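PDB 2R0X: possible flavin reductase from Haemophilus somnus 129PT, which probably binds FMN and reduces flavin at the expense of NADPH. Local coordinates for residues A[72-77]-A[143-148]; A[17-22]-A[79-84]; A[68-73]-A[114-119]. All coordinates share one frame; numbering follows the deposited sequence. Where two conformers were deposited one is given.

Contact 1 of 3, residues A[72-77]-A[143-148]; sequences TLTAEQ and NAKNAL
L73 and A75 bond through their backbones to L148 and N146 around a single beta bridge, T74 with A147, that joins two loops of the split-barrel fold: one leads from strand 67-72 to helix 78-84, the other enters strand 148-151. L148 N donates to L73 O at 3.1 Å in a nearly straight bond (173°), and A75 N donates to N146 O at 2.9 Å. Both donors stand above the plane of the carbonyl they use. Water 1 donates to L73 O and to L148 O, so L73 O receives two donors.

The loop 72-77 is shaped by its own side chains. T74 to Q77 form a type I turn; Q77 OE1 takes T74 N at 2.9 Å on an in-plane lone pair, and T74 OG1 accepts from E76 N in an ST turn. At the solvent side, waters 2 and 3 link the E76 carboxylate to N146 N and N146 OD1.

Apolar contact lies mainly at L148. Holding CG anti to the backbone N (chi1 -170°) sends CG and CD2 beside the L73 side chain, L148 CD2 lying 4.1 Å from L73 CD1; L148 CB sits 3.3 Å from T74 O. K145 passes T74 with its extended chain and makes a salt bridge to D111, while K145 O accepts from R151 of the second subunit. On the way, K145 CD lies 4.1 Å from T74 CG2.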
ATOM      1  N   THR A  72       2.044 -12.431  -3.383  1.00  5.01           N
ATOM      2  CA  THR A  72       0.795 -11.749  -3.761  1.00  4.58           C
ATOM      3  C   THR A  72      -0.189 -12.778  -4.311  1.00  4.97           C
ATOM      4  O   THR A  72       0.212 -13.642  -5.096  1.00  6.10           O
ATOM      5  CB  THR A  72       1.113 -10.674  -4.799  1.00  5.31           C
ATOM      6  OG1 THR A  72       2.115  -9.796  -4.299  1.00  6.07           O
ATOM      7  CG2 THR A  72      -0.175  -9.867  -5.178  1.00  6.07           C
ATOM      8  N   LEU A  73      -1.427 -12.744  -3.841  1.00  5.70           N
ATOM      9  CA  LEU A  73      -2.372 -13.825  -4.068  1.00  5.18           C
ATOM     10  C   LEU A  73      -3.202 -13.647  -5.336  1.00  5.26           C
ATOM     11  O   LEU A  73      -3.598 -12.538  -5.701  1.00  5.51           O
ATOM     12  CB  LEU A  73      -3.298 -13.975  -2.867  1.00  5.04           C
ATOM     13  CG  LEU A  73      -2.647 -14.298  -1.523  1.00  5.82           C
ATOM     14  CD1 LEU A  73      -3.693 -14.568  -0.495  1.00  6.74           C
ATOM     15  CD2 LEU A  73      -1.637 -15.436  -1.607  1.00  6.73           C
ATOM     16  N   THR A  74      -3.493 -14.788  -5.954  1.00  5.98           N
ATOM     17  CA  THR A  74      -4.452 -14.841  -7.050  1.00  6.55           C
ATOM     18  C   THR A  74      -5.872 -14.850  -6.487  1.00  6.18           C
ATOM     19  O   THR A  74      -6.127 -15.124  -5.315  1.00  6.57           O
ATOM     20  CB  THR A  74      -4.308 -16.089  -7.936  1.00  6.82           C
ATOM     21  OG1 THR A  74      -4.808 -17.195  -7.206  1.00  7.34           O
ATOM     22  CG2 THR A  74      -2.852 -16.339  -8.399  1.00  7.81           C
ATOM     23  N   ALA A  75      -6.828 -14.636  -7.382  1.00  6.47           N
ATOM     24  CA  ALA A  75      -8.264 -14.628  -7.052  1.00  6.83           C
ATOM     25  C   ALA A  75      -8.711 -15.952  -6.508  1.00  7.00           C
ATOM     26  O   ALA A  75      -9.752 -15.999  -5.851  1.00  9.66           O
ATOM     27  CB  ALA A  75      -9.096 -14.231  -8.280  1.00  8.58           C
ATOM     28  N   GLU A  76      -7.961 -17.029  -6.788  1.00  6.85           N
ATOM     29  CA  GLU A  76      -8.291 -18.367  -6.342  1.00  7.14           C
ATOM     30  C   GLU A  76      -7.800 -18.681  -4.952  1.00  8.41           C
ATOM     31  O   GLU A  76      -8.092 -19.767  -4.433  1.00  9.57           O
ATOM     32  CB  GLU A  76      -7.716 -19.396  -7.323  1.00  9.01           C
ATOM     33  CG  GLU A  76      -8.373 -19.379  -8.695  1.00 10.88           C
ATOM     34  CD  GLU A  76      -8.013 -18.176  -9.547  1.00 12.80           C
ATOM     35  OE1 GLU A  76      -6.844 -17.767  -9.637  1.00 14.63           O
ATOM     36  OE2 GLU A  76      -8.937 -17.584 -10.155  1.00 15.49           O
ATOM     37  N   GLN A  77      -7.065 -17.773  -4.304  1.00  7.23           N
ATOM     38  CA  GLN A  77      -6.404 -18.062  -3.032  1.00  7.05           C
ATOM     39  C   GLN A  77      -7.020 -17.374  -1.816  1.00  6.92           C
ATOM     40  O   GLN A  77      -6.354 -17.108  -0.824  1.00  7.71           O
ATOM     41  CB  GLN A  77      -4.906 -17.728  -3.163  1.00  7.19           C
ATOM     42  CG  GLN A  77      -4.210 -18.704  -4.083  1.00  7.58           C
ATOM     43  CD  GLN A  77      -2.768 -18.352  -4.383  1.00  6.35           C
ATOM     44  OE1 GLN A  77      -2.419 -17.217  -4.719  1.00  6.79           O
ATOM     45  NE2 GLN A  77      -1.882 -19.370  -4.359  1.00  7.82           N
ATOM     46  N   ASN A 143       1.703 -15.057 -15.216  1.00 17.58           N
ATOM     47  CA  ASN A 143       1.104 -14.432 -16.378  1.00 19.95           C
ATOM     48  C   ASN A 143      -0.335 -14.877 -16.524  1.00 18.59           C
ATOM     49  O   ASN A 143      -0.652 -16.027 -16.258  1.00 19.56           O
ATOM     50  CB  ASN A 143       1.879 -14.804 -17.645  1.00 21.61           C
ATOM     51  N   ALA A 144      -1.183 -13.945 -16.919  1.00 18.76           N
ATOM     52  CA  ALA A 144      -2.549 -14.274 -17.305  1.00 17.69           C
ATOM     53  C   ALA A 144      -3.381 -14.825 -16.147  1.00 15.86           C
ATOM     54  O   ALA A 144      -4.286 -15.623 -16.324  1.00 18.12           O
ATOM     55  CB  ALA A 144      -2.526 -15.269 -18.483  1.00 20.22           C
ATOM     56  N   LYS A 145      -3.083 -14.359 -14.952  1.00 11.38           N
ATOM     57  CA  LYS A 145      -3.863 -14.708 -13.779  1.00  9.86           C
ATOM     58  C   LYS A 145      -4.595 -13.501 -13.255  1.00  8.76           C
ATOM     59  O   LYS A 145      -4.246 -12.363 -13.589  1.00 10.95           O
ATOM     60  CB  LYS A 145      -3.013 -15.353 -12.704  1.00 11.08           C
ATOM     61  CG  LYS A 145      -2.424 -16.612 -13.252  1.00 13.77           C
ATOM     62  CD  LYS A 145      -1.946 -17.547 -12.223  1.00 16.13           C
ATOM     63  CE  LYS A 145      -1.332 -18.808 -12.898  1.00 17.09           C
ATOM     64  NZ  LYS A 145      -0.989 -19.807 -11.898  1.00 18.47           N
ATOM     65  N   ASN A 146      -5.631 -13.747 -12.473  1.00  8.02           N
ATOM     66  CA  ASN A 146      -6.411 -12.671 -11.872  1.00  7.39           C
ATOM     67  C   ASN A 146      -5.987 -12.492 -10.417  1.00  7.05           C
ATOM     68  O   ASN A 146      -5.650 -13.445  -9.738  1.00  7.17           O
ATOM     69  CB  ASN A 146      -7.882 -12.991 -11.938  1.00  9.20           C
ATOM     70  CG  ASN A 146      -8.369 -13.190 -13.356  1.00 13.07           C
ATOM     71  OD1 ASN A 146      -8.983 -14.199 -13.676  1.00 16.13           O
ATOM     72  ND2 ASN A 146      -8.024 -12.289 -14.206  1.00 15.66           N
ATOM     73  N   ALA A 147      -6.009 -11.230  -9.973  1.00  6.38           N
ATOM     74  CA  ALA A 147      -5.563 -10.855  -8.615  1.00  5.91           C
ATOM     75  C   ALA A 147      -6.688 -10.945  -7.620  1.00  5.97           C
ATOM     76  O   ALA A 147      -7.847 -10.605  -7.938  1.00  7.63           O
ATOM     77  CB  ALA A 147      -5.054  -9.411  -8.612  1.00  6.59           C
ATOM     78  N   LEU A 148      -6.346 -11.322  -6.408  1.00  5.94           N
ATOM     79  CA  LEU A 148      -7.265 -11.204  -5.285  1.00  5.98           C
ATOM     80  C   LEU A 148      -7.212  -9.772  -4.747  1.00  6.29           C
ATOM     81  O   LEU A 148      -6.158  -9.251  -4.425  1.00  7.10           O
ATOM     82  CB  LEU A 148      -6.848 -12.146  -4.158  1.00  6.11           C
ATOM     83  CG  LEU A 148      -7.837 -12.312  -3.030  1.00  6.24           C
ATOM     84  CD1 LEU A 148      -9.193 -12.876  -3.497  1.00  7.02           C
ATOM     85  CD2 LEU A 148      -7.254 -13.185  -1.924  1.00  7.27           C
TER
HETATM   86  O   HOH W   1      -3.539  -9.661  -5.080  1.00  8.63           O
HETATM   87  O   HOH W   2      -6.296 -16.420 -11.899  1.00 15.29           O
HETATM   88  O   HOH W   3      -9.724 -15.987 -11.995  1.00 16.52           O

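Contact 2 of 3, residues A[17-22]-A[79-84]; sequences SAVHIV and SLSNIF
V19 opens the contact by setting CG1 against the hydroxyl of S81, with V19 CG1 3.4 Å from S81 OG. CG1 is the branch that lies anti to the V19 backbone N (chi1 -175°), which carries it to the helix. S81 OG has its polar partner in the hydroxyl of Y155, to which it is hydrogen-bonded, so the methyl packs beside an atom already satisfied. V19 also touches T34, L73, L148 and Y150, and a bound acetate ion, probably from the crystallisation liquor, lies about 4 Å from its side chain.

At H20 the side chain turns to the other side of the strand, where it packs on V70 and on L15 of the second subunit.

I21 returns to the helix side and carries the largest share of the buried surface, using both of its branches. CD1 reaches L80, where I21 CD1 is 3.5 Å from L80 CG. It also lies over the CD1 side of the F84 ring, on the same face as CG2, with I21 CD1 3.7 Å from F84 CD1. CG2 sits over that face in a CH-pi contact: I21 CG2 is 3.8 Å from the F84 ring centroid and 21° off its normal. The two side chains cross at about a right angle. F84 in turn makes an edge-to-face pair with F94.

The axes of strand 20-22 and helix 79-84 approach to 8.9 Å at a crossing angle of 40°. This is a helix packed on the face of an antiparallel sheet, here covering strand 17-25 of the split barrel.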
ATOM      1  N   SER A  17      -7.558  -3.266  -1.814  0.50  6.15           N
ATOM      2  CA  SER A  17      -6.171  -3.644  -1.672  0.50  7.05           C
ATOM      3  C   SER A  17      -5.939  -5.023  -2.223  0.50  5.98           C
ATOM      4  O   SER A  17      -6.794  -5.900  -2.161  0.50  6.37           O
ATOM      5  CB  SER A  17      -5.787  -3.609  -0.204  0.50  8.26           C
ATOM      6  OG  SER A  17      -4.453  -3.961   0.050  0.50  9.89           O
ATOM      7  N   ALA A  18      -4.738  -5.180  -2.751  1.00  6.61           N
ATOM      8  CA  ALA A  18      -4.170  -6.482  -3.034  1.00  6.19           C
ATOM      9  C   ALA A  18      -3.970  -7.206  -1.714  1.00  5.77           C
ATOM     10  O   ALA A  18      -3.916  -6.628  -0.653  1.00  7.82           O
ATOM     11  CB  ALA A  18      -2.878  -6.385  -3.808  1.00  6.63           C
ATOM     12  N   VAL A  19      -3.902  -8.533  -1.776  1.00  5.77           N
ATOM     13  CA  VAL A  19      -3.749  -9.389  -0.631  1.00  5.15           C
ATOM     14  C   VAL A  19      -2.504 -10.222  -0.813  1.00  5.30           C
ATOM     15  O   VAL A  19      -2.250 -10.772  -1.871  1.00  5.62           O
ATOM     16  CB  VAL A  19      -4.969 -10.309  -0.456  1.00  6.03           C
ATOM     17  CG1 VAL A  19      -4.840 -11.127   0.834  1.00  7.41           C
ATOM     18  CG2 VAL A  19      -6.284  -9.522  -0.434  1.00  8.71           C
ATOM     19  N   HIS A  20      -1.698 -10.302   0.226  1.00  5.66           N
ATOM     20  CA  HIS A  20      -0.413 -10.987   0.191  1.00  5.71           C
ATOM     21  C   HIS A  20      -0.298 -11.905   1.398  1.00  5.36           C
ATOM     22  O   HIS A  20      -0.897 -11.657   2.472  1.00  6.94           O
ATOM     23  CB  HIS A  20       0.733  -9.973   0.268  1.00  5.77           C
ATOM     24  CG  HIS A  20       0.559  -8.781  -0.565  1.00  5.33           C
ATOM     25  ND1 HIS A  20       1.005  -8.711  -1.861  1.00  6.45           N
ATOM     26  CD2 HIS A  20      -0.063  -7.622  -0.273  1.00  6.16           C
ATOM     27  CE1 HIS A  20       0.626  -7.541  -2.342  1.00  6.75           C
ATOM     28  NE2 HIS A  20      -0.022  -6.861  -1.402  1.00  6.90           N
ATOM     29  N   ILE A  21       0.503 -12.964   1.276  1.00  4.83           N
ATOM     30  CA  ILE A  21       0.929 -13.747   2.414  1.00  5.55           C
ATOM     31  C   ILE A  21       2.440 -13.521   2.543  1.00  4.64           C
ATOM     32  O   ILE A  21       3.204 -13.762   1.579  1.00  5.36           O
ATOM     33  CB  ILE A  21       0.562 -15.219   2.309  1.00  6.48           C
ATOM     34  CG1 ILE A  21      -0.958 -15.363   2.382  1.00  6.52           C
ATOM     35  CG2 ILE A  21       1.218 -16.001   3.456  1.00  6.65           C
ATOM     36  CD1 ILE A  21      -1.476 -16.775   2.062  1.00  7.94           C
ATOM     37  N   VAL A  22       2.854 -12.945   3.660  1.00  4.73           N
ATOM     38  CA  VAL A  22       4.236 -12.546   3.894  1.00  5.02           C
ATOM     39  C   VAL A  22       4.856 -13.619   4.757  1.00  5.26           C
ATOM     40  O   VAL A  22       4.364 -13.899   5.835  1.00  6.56           O
ATOM     41  CB  VAL A  22       4.265 -11.176   4.568  1.00  6.38           C
ATOM     42  CG1 VAL A  22       5.726 -10.783   4.919  1.00  7.56           C
ATOM     43  CG2 VAL A  22       3.591 -10.118   3.637  1.00  7.36           C
ATOM     44  N   SER A  79      -9.191 -18.632   0.429  0.50  8.33           N
ATOM     45  CA  SER A  79      -9.147 -19.472   1.634  0.50  8.80           C
ATOM     46  C   SER A  79      -7.773 -19.361   2.265  0.50  7.78           C
ATOM     47  O   SER A  79      -7.661 -19.199   3.469  0.50  8.03           O
ATOM     48  CB  SER A  79      -9.539 -20.932   1.344  0.50 10.66           C
ATOM     49  OG  SER A  79      -9.376 -21.773   2.474  0.70 15.89           O
ATOM     50  N   LEU A  80      -6.726 -19.395   1.446  1.00  7.92           N
ATOM     51  CA  LEU A  80      -5.378 -19.308   1.985  1.00  8.32           C
ATOM     52  C   LEU A  80      -5.179 -17.980   2.723  1.00  7.44           C
ATOM     53  O   LEU A  80      -4.537 -17.918   3.784  1.00  7.82           O
ATOM     54  CB  LEU A  80      -4.351 -19.535   0.884  1.00  9.55           C
ATOM     55  CG  LEU A  80      -2.970 -19.897   1.360  1.00 10.82           C
ATOM     56  CD1 LEU A  80      -2.953 -21.266   2.049  1.00 10.22           C
ATOM     57  CD2 LEU A  80      -2.067 -19.880   0.131  1.00 12.65           C
ATOM     58  N   SER A  81      -5.696 -16.896   2.150  1.00  7.51           N
ATOM     59  CA  SER A  81      -5.684 -15.606   2.805  1.00  7.33           C
ATOM     60  C   SER A  81      -6.298 -15.695   4.203  1.00  6.73           C
ATOM     61  O   SER A  81      -5.718 -15.244   5.212  1.00  6.96           O
ATOM     62  CB  SER A  81      -6.473 -14.605   1.967  1.00  7.57           C
ATOM     63  OG  SER A  81      -6.583 -13.372   2.632  1.00  9.10           O
ATOM     64  N   ASN A  82      -7.489 -16.278   4.305  1.00  7.43           N
ATOM     65  CA  ASN A  82      -8.123 -16.426   5.602  1.00  7.94           C
ATOM     66  C   ASN A  82      -7.297 -17.285   6.540  1.00  6.86           C
ATOM     67  O   ASN A  82      -7.171 -16.961   7.727  1.00  7.18           O
ATOM     68  CB  ASN A  82      -9.536 -17.023   5.431  1.00  8.30           C
ATOM     69  CG  ASN A  82     -10.520 -16.052   4.811  1.00 10.33           C
ATOM     70  OD1 ASN A  82     -10.239 -14.858   4.670  1.00 11.66           O
ATOM     71  ND2 ASN A  82     -11.707 -16.559   4.470  1.00 13.05           N
ATOM     72  N   ILE A  83      -6.749 -18.381   6.066  1.00  7.07           N
ATOM     73  CA  ILE A  83      -5.967 -19.256   6.905  1.00  7.87           C
ATOM     74  C   ILE A  83      -4.753 -18.542   7.515  1.00  7.19           C
ATOM     75  O   ILE A  83      -4.451 -18.711   8.703  1.00  7.73           O
ATOM     76  CB  ILE A  83      -5.538 -20.487   6.063  1.00  7.82           C
ATOM     77  CG1 ILE A  83      -6.741 -21.421   5.876  1.00  8.52           C
ATOM     78  CG2 ILE A  83      -4.295 -21.198   6.651  1.00  8.70           C
ATOM     79  CD1 ILE A  83      -6.538 -22.399   4.723  1.00 10.47           C
ATOM     80  N   PHE A  84      -4.078 -17.741   6.711  1.00  6.49           N
ATOM     81  CA  PHE A  84      -2.914 -17.005   7.185  1.00  6.49           C
ATOM     82  C   PHE A  84      -3.224 -15.715   7.968  1.00  7.18           C
ATOM     83  O   PHE A  84      -2.336 -15.053   8.458  1.00  7.65           O
ATOM     84  CB  PHE A  84      -1.939 -16.753   6.034  1.00  6.76           C
ATOM     85  CG  PHE A  84      -0.981 -17.894   5.805  1.00  6.41           C
ATOM     86  CD1 PHE A  84      -1.307 -18.956   4.988  1.00  7.11           C
ATOM     87  CD2 PHE A  84       0.287 -17.836   6.392  1.00  7.43           C
ATOM     88  CE1 PHE A  84      -0.383 -19.998   4.824  1.00  7.63           C
ATOM     89  CE2 PHE A  84       1.171 -18.862   6.187  1.00  7.79           C
ATOM     90  CZ  PHE A  84       0.827 -19.935   5.373  1.00  8.03           C
TER

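Contact 3 of 3, residues A[68-73]-A[114-119]; sequences LMVNTL and INFDCE
N115 ND2 donates to N71 OD1 at 2.9 Å, the side-chain hydrogen bond of this strand pair. The donor lies in the carbonyl plane of N71 on a lone pair, and N71 OD1 is only 1° out of the N115 amide plane, although the two amide planes are 70° apart. Both groups are held further by L109, whose N is hydrogen-bonded to N71 OD1 and whose O accepts from N115 ND2; N71 ND2 also donates to I21 O, which fixes which way round the N71 amide is turned.

The backbone ladder runs antiparallel, with hydrogen-bonded pairs L68-C118, V70-F116 and T72-I114. V70 N reaches F116 O at 2.8 Å, and F116 N returns to V70 O at 2.9 Å with an N-H...O angle of 171°. At the T72 end the return bond, I114 N to T72 O, is weak at 3.4 Å.

On the face that carries N71 and N115, selenomethionine M69 bends at chi2 and chi3, which brings its terminal methyl across to D117, M69 CE lying 3.5 Å from D117 CG. The D117 carboxylate is hydrogen-bonded to T104 OG1 and T103 N. Across the sheet, on the face of V70, T72 OG1, itself hydrogen-bonded to H20 ND1, meets the F116 ring at its edge, 3.8 Å from F116 CE1, and T72 CB lies 3.8 Å from I114 CG1. V70, F116 and C118 all pack on L48 of strand 46-53, which makes this face part of the interior of a curled antiparallel sheet, as in the split barrel of flavin reductases.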
ATOM      1  N   LEU A  68      12.214 -11.729   4.113  1.00  5.96           N
ATOM      2  CA  LEU A  68      10.816 -12.106   3.969  1.00  5.75           C
ATOM      3  C   LEU A  68      10.537 -12.294   2.488  1.00  5.93           C
ATOM      4  O   LEU A  68      11.219 -11.776   1.626  1.00  6.63           O
ATOM      5  CB  LEU A  68       9.877 -11.087   4.613  1.00  5.72           C
ATOM      6  CG  LEU A  68       9.845  -9.653   4.148  1.00  5.92           C
ATOM      7  CD1 LEU A  68       9.115  -9.486   2.832  1.00  6.28           C
ATOM      8  CD2 LEU A  68       9.144  -8.806   5.195  1.00  7.19           C
HETATM    9  N   MSE A  69       9.439 -13.004   2.237  1.00  5.35           N
HETATM   10  CA  MSE A  69       8.859 -13.161   0.905  1.00  5.60           C
HETATM   11  C   MSE A  69       7.472 -12.539   0.898  1.00  5.57           C
HETATM   12  O   MSE A  69       6.665 -12.869   1.778  1.00  6.23           O
HETATM   13  CB  MSE A  69       8.737 -14.645   0.599  1.00  6.35           C
HETATM   14  CG  MSE A  69       8.126 -14.966  -0.758  1.00  6.09           C
HETATM   15 SE   MSE A  69       9.290 -14.863  -2.282  0.75  5.40          SE
HETATM   16  CE  MSE A  69      10.467 -16.303  -1.674  1.00  7.76           C
ATOM     17  N   VAL A  70       7.194 -11.663  -0.064  1.00  5.29           N
ATOM     18  CA  VAL A  70       5.832 -11.187  -0.290  1.00  5.29           C
ATOM     19  C   VAL A  70       5.234 -12.075  -1.381  1.00  4.65           C
ATOM     20  O   VAL A  70       5.700 -12.066  -2.507  1.00  5.47           O
ATOM     21  CB  VAL A  70       5.778  -9.712  -0.707  1.00  5.54           C
ATOM     22  CG1 VAL A  70       4.356  -9.279  -1.011  1.00  6.02           C
ATOM     23  CG2 VAL A  70       6.363  -8.842   0.432  1.00  6.28           C
ATOM     24  N   ASN A  71       4.216 -12.842  -1.008  1.00  4.65           N
ATOM     25  CA  ASN A  71       3.490 -13.710  -1.954  1.00  4.70           C
ATOM     26  C   ASN A  71       2.126 -13.103  -2.260  1.00  4.49           C
ATOM     27  O   ASN A  71       1.207 -13.186  -1.418  1.00  5.99           O
ATOM     28  CB  ASN A  71       3.304 -15.100  -1.314  1.00  5.59           C
ATOM     29  CG  ASN A  71       4.603 -15.760  -0.966  1.00  5.39           C
ATOM     30  OD1 ASN A  71       5.313 -16.261  -1.847  1.00  6.22           O
ATOM     31  ND2 ASN A  71       4.938 -15.775   0.314  1.00  6.61           N
ATOM     32  N   THR A  72       2.044 -12.431  -3.383  1.00  5.01           N
ATOM     33  CA  THR A  72       0.795 -11.749  -3.761  1.00  4.58           C
ATOM     34  C   THR A  72      -0.189 -12.778  -4.311  1.00  4.97           C
ATOM     35  O   THR A  72       0.212 -13.642  -5.096  1.00  6.10           O
ATOM     36  CB  THR A  72       1.113 -10.674  -4.799  1.00  5.31           C
ATOM     37  OG1 THR A  72       2.115  -9.796  -4.299  1.00  6.07           O
ATOM     38  CG2 THR A  72      -0.175  -9.867  -5.178  1.00  6.07           C
ATOM     39  N   LEU A  73      -1.427 -12.744  -3.841  1.00  5.70           N
ATOM     40  CA  LEU A  73      -2.372 -13.825  -4.068  1.00  5.18           C
ATOM     41  C   LEU A  73      -3.202 -13.647  -5.336  1.00  5.26           C
ATOM     42  O   LEU A  73      -3.598 -12.538  -5.701  1.00  5.51           O
ATOM     43  CB  LEU A  73      -3.298 -13.975  -2.867  1.00  5.04           C
ATOM     44  CG  LEU A  73      -2.647 -14.298  -1.523  1.00  5.82           C
ATOM     45  CD1 LEU A  73      -3.693 -14.568  -0.495  1.00  6.74           C
ATOM     46  CD2 LEU A  73      -1.637 -15.436  -1.607  1.00  6.73           C
ATOM     47  N   ILE A 114       2.378 -13.211  -7.704  1.00  5.64           N
ATOM     48  CA  ILE A 114       3.720 -12.622  -7.738  1.00  6.21           C
ATOM     49  C   ILE A 114       4.437 -13.063  -6.482  1.00  5.60           C
ATOM     50  O   ILE A 114       3.799 -13.229  -5.455  1.00  6.13           O
ATOM     51  CB  ILE A 114       3.708 -11.034  -7.734  1.00  6.08           C
ATOM     52  CG1 ILE A 114       2.432 -10.428  -8.334  1.00  7.77           C
ATOM     53  CG2 ILE A 114       4.938 -10.526  -8.445  1.00  7.75           C
ATOM     54  CD1 ILE A 114       2.272  -8.945  -8.064  1.00  7.59           C
ATOM     55  N   ASN A 115       5.751 -13.204  -6.570  1.00  5.70           N
ATOM     56  CA  ASN A 115       6.588 -13.533  -5.442  1.00  6.00           C
ATOM     57  C   ASN A 115       7.790 -12.591  -5.400  1.00  5.84           C
ATOM     58  O   ASN A 115       8.555 -12.547  -6.358  1.00  7.53           O
ATOM     59  CB  ASN A 115       7.093 -14.989  -5.496  1.00  7.25           C
ATOM     60  CG  ASN A 115       5.972 -16.011  -5.761  1.00  6.82           C
ATOM     61  OD1 ASN A 115       5.726 -16.376  -6.918  1.00  8.64           O
ATOM     62  ND2 ASN A 115       5.334 -16.498  -4.704  1.00  6.63           N
ATOM     63  N   PHE A 116       7.913 -11.815  -4.333  1.00  5.13           N
ATOM     64  CA  PHE A 116       9.040 -10.904  -4.148  1.00  5.61           C
ATOM     65  C   PHE A 116       9.851 -11.356  -2.948  1.00  5.90           C
ATOM     66  O   PHE A 116       9.380 -11.328  -1.831  1.00  6.28           O
ATOM     67  CB  PHE A 116       8.564  -9.480  -3.851  1.00  6.63           C
ATOM     68  CG  PHE A 116       7.613  -8.867  -4.835  1.00  6.18           C
ATOM     69  CD1 PHE A 116       6.249  -9.029  -4.702  1.00  7.13           C
ATOM     70  CD2 PHE A 116       8.071  -8.071  -5.846  1.00  7.91           C
ATOM     71  CE1 PHE A 116       5.361  -8.389  -5.576  1.00  7.06           C
ATOM     72  CE2 PHE A 116       7.168  -7.408  -6.699  1.00  9.66           C
ATOM     73  CZ  PHE A 116       5.827  -7.599  -6.540  1.00  8.48           C
ATOM     74  N   ASP A 117      11.080 -11.829  -3.200  1.00  6.01           N
ATOM     75  CA  ASP A 117      11.965 -12.295  -2.109  1.00  5.95           C
ATOM     76  C   ASP A 117      12.860 -11.136  -1.704  1.00  5.27           C
ATOM     77  O   ASP A 117      13.431 -10.512  -2.565  1.00  6.36           O
ATOM     78  CB  ASP A 117      12.813 -13.482  -2.610  1.00  6.08           C
ATOM     79  CG  ASP A 117      13.327 -14.338  -1.471  1.00  6.28           C
ATOM     80  OD1 ASP A 117      12.952 -14.087  -0.315  1.00  7.02           O
ATOM     81  OD2 ASP A 117      14.103 -15.280  -1.764  1.00  8.62           O
ATOM     82  N   CYS A 118      12.895 -10.864  -0.406  1.00  5.62           N
ATOM     83  CA  CYS A 118      13.440  -9.619   0.103  1.00  6.86           C
ATOM     84  C   CYS A 118      14.332  -9.778   1.313  1.00  6.17           C
ATOM     85  O   CYS A 118      14.214 -10.676   2.124  1.00  7.10           O
ATOM     86  CB  CYS A 118      12.291  -8.697   0.526  1.00  6.71           C
ATOM     87  SG  CYS A 118      11.018  -8.341  -0.705  1.00  7.82           S
ATOM     88  N   GLU A 119      15.237  -8.801   1.400  1.00  6.67           N
ATOM     89  CA  GLU A 119      16.015  -8.562   2.602  1.00  6.63           C
ATOM     90  C   GLU A 119      15.403  -7.406   3.363  1.00  7.13           C
ATOM     91  O   GLU A 119      15.070  -6.389   2.763  1.00  9.21           O
ATOM     92  CB  GLU A 119      17.470  -8.212   2.237  1.00  8.01           C
ATOM     93  CG  GLU A 119      18.224  -9.407   1.640  1.00  9.63           C
ATOM     94  CD  GLU A 119      19.562  -9.090   1.025  1.00 10.23           C
ATOM     95  OE1 GLU A 119      19.940  -7.901   0.889  1.00 14.08           O
ATOM     96  OE2 GLU A 119      20.217 -10.083   0.617  1.00 12.06           O
TER

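Contacts 1 and 3 share T72 and L73, where strand 67-72 leaves its pairing with 114-119 and enters the loop bridged to 143-148; their centres are 14 Å apart. Segment 17-22 of contact 2, on strand 17-25, lies beside that same junction. L73 N is 2.9 Å from V19 O and I21 N is 2.8 Å from N71 O, while the probable hydrogen bond between T72 OG1 and H20 ND1, 2.9 Å long, ties all three contacts together. L73 CD1 packs 3.7 Å from S81 CB, so the loop of contact 1 borders the helix of contact 2. All three contacts touch the second subunit. The acetate ion near V19 may mark a pocket beside contact 2.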